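Side-chain contacts in protein BA42 (Bizionia argentinensis, PDB 4OA3), which is of unknown function but binds calcium ions and consists of a single stand-alone TPM domain: residues 87-90 and 91-95; 108-111 and 112-116. All coordinates share one frame; numbering follows the deposited sequence.

In the fold
Both contacts lie in the TPM domain and follow one another along the chain, contact 1 (87-90 with 91-95) closing before contact 2 (108-111 with 112-116) opens. Helix 95-105 runs between them: contact 1 is the surface loop that leads into it from helix 83-86, and contact 2 is the turn after it together with the start of helix 110-128. Their centres are about 22 Å apart and their nearest atoms about 9 Å, without touching. Helix 110-128 serves both, beginning in contact 2 and offering Ala121, Ala124 and Tyr128 to contact 1. Contact 2 also faces the mixed sheet through strand 65-71. Neither lies at the calcium sites.

Contact 1. Residues 87-90 and 91-95; sequences DVVS and DDFWD
Val89 covers one face of the Phe93 ring, while the indole of Trp94 meets that ring at its edge. CG1 of Val89 stands almost exactly over the ring centre, 3.5 Å from the centroid and 10° off the normal, a CH-pi contact at close range. CB of Val89 sits above the root of the ring, 3.4 Å from Phe93 CG, and CG2 leans on Phe93 CB. The two side chains cross at about a right angle. Trp94 NE1 lies in the plane of the phenyl ring; in turn Phe93 CD2 is 3.5 Å above the plane of the Trp94 ring, over its centre, so an edge of the phenyl group is directed at the indole face. A chi1 of -174° carries the Phe93 ring away from its own backbone N and under Val89.

The backbone under this apolar pair folds into two overlapping type I beta turns, Ser90 to Phe93 and Asp92 to Asp95, which steer the surface loop into helix 95-105. Phe93 N closes the first with a bond to Ser90 O at 3.2 Å. The second is closed by Asp95 N on Asp92 O, 3.0 Å apart. Outside the loop, the side chains of Val89, Phe93 and Trp94 rest on Tyr128, Ala124 and Ala121 of helix 110-128.

On the exposed surface a side-chain bond links the first and third residues of the first turn. Ser90 OG donates to Asp92 OD1 at 2.8 Å, arriving nearly along the C-O axis of the carboxylate. Both groups are held between backbone N and carbonyl carbon (chi1 58° for Ser90), which brings hydroxyl and carboxylate together. This bond probably helps to stabilise the negative charge of Asp92.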
loop_
_atom_site.group_PDB
_atom_site.type_symbol
_atom_site.label_atom_id
_atom_site.label_comp_id
_atom_site.label_asym_id
_atom_site.label_seq_id
_atom_site.Cartn_x
_atom_site.Cartn_y
_atom_site.Cartn_z
ATOM N N ASP A 87 -9.364 -12.728 5.257
ATOM C CA ASP A 87 -10.501 -13.626 5.535
ATOM C C ASP A 87 -11.392 -13.843 4.311
ATOM O O ASP A 87 -12.149 -14.819 4.293
ATOM C CB ASP A 87 -11.422 -13.046 6.622
ATOM C CG ASP A 87 -10.935 -13.099 8.065
ATOM O OD1 ASP A 87 -9.975 -13.859 8.346
ATOM O OD2 ASP A 87 -11.573 -12.449 8.930
ATOM N N VAL A 88 -11.384 -12.925 3.336
ATOM C CA VAL A 88 -12.297 -13.021 2.175
ATOM C C VAL A 88 -11.692 -13.180 0.793
ATOM O O VAL A 88 -12.381 -13.666 -0.099
ATOM C CB VAL A 88 -13.321 -11.862 2.189
ATOM C CG1 VAL A 88 -14.118 -11.859 3.480
ATOM C CG2 VAL A 88 -12.662 -10.491 1.927
ATOM N N VAL A 89 -10.473 -12.716 0.568
ATOM C CA VAL A 89 -9.868 -12.751 -0.747
ATOM C C VAL A 89 -9.248 -14.091 -1.082
ATOM O O VAL A 89 -8.874 -14.843 -0.186
ATOM C CB VAL A 89 -8.861 -11.592 -0.964
ATOM C CG1 VAL A 89 -9.503 -10.238 -0.673
ATOM C CG2 VAL A 89 -7.562 -11.789 -0.191
ATOM N N SER A 90 -9.069 -14.346 -2.376
ATOM C CA SER A 90 -8.443 -15.583 -2.827
ATOM C C SER A 90 -6.921 -15.448 -2.809
ATOM O O SER A 90 -6.379 -14.367 -2.536
ATOM C CB SER A 90 -8.993 -16.001 -4.192
ATOM O OG SER A 90 -8.809 -15.014 -5.194
ATOM N N ASP A 91 -6.228 -16.543 -3.109
ATOM C CA ASP A 91 -4.765 -16.626 -3.041
ATOM C C ASP A 91 -4.028 -15.732 -4.052
ATOM O O ASP A 91 -2.893 -15.338 -3.793
ATOM C CB ASP A 91 -4.291 -18.098 -3.199
ATOM C CG ASP A 91 -5.181 -19.169 -2.574
ATOM O OD1 ASP A 91 -6.052 -18.812 -1.736
ATOM O OD2 ASP A 91 -5.052 -20.352 -2.972
ATOM N N ASP A 92 -4.671 -15.392 -5.175
ATOM C CA ASP A 92 -4.083 -14.549 -6.215
ATOM C C ASP A 92 -4.463 -13.050 -6.062
ATOM O O ASP A 92 -4.158 -12.271 -6.953
ATOM C CB ASP A 92 -4.536 -15.061 -7.609
ATOM C CG ASP A 92 -6.006 -14.851 -7.967
ATOM O OD1 ASP A 92 -6.811 -14.561 -7.051
ATOM O OD2 ASP A 92 -6.350 -14.978 -9.165
ATOM N N PHE A 93 -5.127 -12.659 -4.968
ATOM C CA PHE A 93 -5.653 -11.307 -4.780
ATOM C C PHE A 93 -4.706 -10.172 -5.089
ATOM O O PHE A 93 -5.092 -9.231 -5.792
ATOM C CB PHE A 93 -6.191 -11.171 -3.365
ATOM C CG PHE A 93 -6.883 -9.848 -3.126
ATOM C CD1 PHE A 93 -8.065 -9.534 -3.782
ATOM C CD2 PHE A 93 -6.304 -8.880 -2.308
ATOM C CE1 PHE A 93 -8.668 -8.283 -3.610
ATOM C CE2 PHE A 93 -6.929 -7.655 -2.109
ATOM C CZ PHE A 93 -8.091 -7.350 -2.781
ATOM N N TRP A 94 -3.474 -10.249 -4.578
ATOM C CA TRP A 94 -2.512 -9.168 -4.774
ATOM C C TRP A 94 -1.647 -9.279 -6.011
ATOM O O TRP A 94 -0.803 -8.420 -6.219
ATOM C CB TRP A 94 -1.606 -9.019 -3.539
ATOM C CG TRP A 94 -2.301 -8.555 -2.299
ATOM C CD1 TRP A 94 -2.380 -9.207 -1.107
ATOM C CD2 TRP A 94 -3.033 -7.333 -2.138
ATOM N NE1 TRP A 94 -3.046 -8.429 -0.186
ATOM C CE2 TRP A 94 -3.443 -7.267 -0.793
ATOM C CE3 TRP A 94 -3.344 -6.267 -2.993
ATOM C CZ2 TRP A 94 -4.168 -6.190 -0.291
ATOM C CZ3 TRP A 94 -4.009 -5.173 -2.477
ATOM C CH2 TRP A 94 -4.448 -5.159 -1.160
ATOM N N ASP A 95 -1.868 -10.299 -6.884
ATOM C CA ASP A 95 -0.977 -10.477 -8.005
ATOM C C ASP A 95 -0.925 -9.316 -8.981
ATOM O O ASP A 95 0.162 -8.941 -9.385
ATOM C CB ASP A 95 -1.290 -11.781 -8.774
ATOM C CG ASP A 95 -1.032 -13.073 -8.016
ATOM O OD1 ASP A 95 -0.562 -13.006 -6.855
ATOM O OD2 ASP A 95 -1.314 -14.158 -8.582
#

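Contact 2. Residues 108-111 and 112-116; sequences GNFK and QGLVD
Lys111 and Gln112 lie side by side in the first turn of helix 110-128, just after Gly108, at positive phi, closes the preceding helix in a Schellman motif and Asn109 takes the N-cap position. The side chain of Asn109 makes no capping bond; its ND2 instead reaches back to Gln104 OE1 of the preceding helix.

Three backbone bonds start the new helix: Gly113 N to Asn109 O, Leu114 N to Phe110 O, and Val115 N to Lys111 O. The bond from Val115 N to Lys111 O is the straightest of the three, with an N-H...O angle of 170°.

Apolar groups collect toward the interior. Leu114 CD1 lies over one face of the Phe110 ring, offset toward its rim and 4.3 Å from Phe110 CE2. That ring also meets the ring of Phe105 and reaches Val70 of strand 65-71, while Leu114 touches Ile68 and Val70 there and Ile17 of helix 11-24.

Two side-chain hydrogen bonds meet at the Gln112 amide. Bends at chi2 and chi3 (77°) swing the Lys111 chain alongside Gln112, and NZ of Lys111 donates to Gln112 OE1 at 2.8 Å, tilted from the carbonyl plane. With both ends bonded, the amide's rotation is fixed: NE2 of Gln112 donates to Asp116 OD1 at 2.9 Å, and this oxygen lies within 1° of the amide plane.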
loop_
_atom_site.group_PDB
_atom_site.type_symbol
_atom_site.label_atom_id
_atom_site.label_comp_id
_atom_site.label_asym_id
_atom_site.label_seq_id
_atom_site.Cartn_x
_atom_site.Cartn_y
_atom_site.Cartn_z
ATOM N N GLY A 108 13.216 1.167 -13.374
ATOM C CA GLY A 108 13.714 2.329 -12.647
ATOM C C GLY A 108 12.685 3.425 -12.444
ATOM O O GLY A 108 13.047 4.577 -12.195
ATOM N N ASN A 109 11.386 3.084 -12.538
ATOM C CA ASN A 109 10.310 4.066 -12.399
ATOM C C ASN A 109 9.684 3.872 -11.034
ATOM O O ASN A 109 8.617 3.296 -10.895
ATOM C CB ASN A 109 9.281 3.874 -13.495
ATOM C CG ASN A 109 9.806 4.061 -14.886
ATOM O OD1 ASN A 109 10.774 4.797 -15.108
ATOM N ND2 ASN A 109 9.157 3.409 -15.851
ATOM N N PHE A 110 10.399 4.326 -10.004
ATOM C CA PHE A 110 9.995 4.125 -8.623
ATOM C C PHE A 110 8.652 4.774 -8.276
ATOM O O PHE A 110 7.749 4.093 -7.797
ATOM C CB PHE A 110 11.125 4.626 -7.719
ATOM C CG PHE A 110 10.950 4.307 -6.260
ATOM C CD1 PHE A 110 11.045 3.000 -5.805
ATOM C CD2 PHE A 110 10.831 5.319 -5.324
ATOM C CE1 PHE A 110 10.904 2.709 -4.447
ATOM C CE2 PHE A 110 10.726 5.025 -3.961
ATOM C CZ PHE A 110 10.718 3.724 -3.541
ATOM N N LYS A 111 8.501 6.058 -8.562
ATOM C CA LYS A 111 7.231 6.749 -8.333
ATOM C C LYS A 111 6.100 6.059 -9.081
ATOM O O LYS A 111 5.060 5.739 -8.505
ATOM C CB LYS A 111 7.310 8.240 -8.733
ATOM C CG LYS A 111 5.997 9.018 -8.566
ATOM C CD LYS A 111 5.587 9.806 -9.800
ATOM C CE LYS A 111 4.991 8.956 -10.882
ATOM N NZ LYS A 111 4.656 9.772 -12.078
ATOM N N GLN A 112 6.302 5.781 -10.378
ATOM C CA GLN A 112 5.228 5.185 -11.156
ATOM C C GLN A 112 4.816 3.801 -10.671
ATOM O O GLN A 112 3.637 3.445 -10.739
ATOM C CB GLN A 112 5.590 5.129 -12.659
ATOM C CG GLN A 112 4.359 5.043 -13.542
ATOM C CD GLN A 112 3.465 6.257 -13.387
ATOM O OE1 GLN A 112 3.922 7.403 -13.481
ATOM N NE2 GLN A 112 2.191 6.043 -13.110
ATOM N N GLY A 113 5.756 3.030 -10.179
ATOM C CA GLY A 113 5.425 1.732 -9.614
ATOM C C GLY A 113 4.492 1.864 -8.430
ATOM O O GLY A 113 3.523 1.122 -8.288
ATOM N N LEU A 114 4.792 2.837 -7.548
ATOM C CA LEU A 114 3.919 3.007 -6.391
ATOM C C LEU A 114 2.566 3.531 -6.815
ATOM O O LEU A 114 1.552 3.047 -6.330
ATOM C CB LEU A 114 4.569 3.954 -5.399
ATOM C CG LEU A 114 5.797 3.348 -4.694
ATOM C CD1 LEU A 114 6.511 4.384 -3.850
ATOM C CD2 LEU A 114 5.381 2.144 -3.813
ATOM N N VAL A 115 2.510 4.504 -7.718
ATOM C CA VAL A 115 1.214 5.025 -8.166
ATOM C C VAL A 115 0.386 3.928 -8.810
ATOM O O VAL A 115 -0.806 3.785 -8.524
ATOM C CB VAL A 115 1.423 6.189 -9.145
ATOM C CG1 VAL A 115 0.128 6.537 -9.901
ATOM C CG2 VAL A 115 1.957 7.415 -8.400
ATOM N N ASP A 116 1.014 3.153 -9.699
ATOM C CA ASP A 116 0.299 2.071 -10.386
ATOM C C ASP A 116 -0.168 0.970 -9.462
ATOM O O ASP A 116 -1.285 0.450 -9.612
ATOM C CB ASP A 116 1.171 1.469 -11.487
ATOM C CG ASP A 116 1.399 2.382 -12.674
ATOM O OD1 ASP A 116 0.775 3.492 -12.724
ATOM O OD2 ASP A 116 2.188 2.007 -13.550
#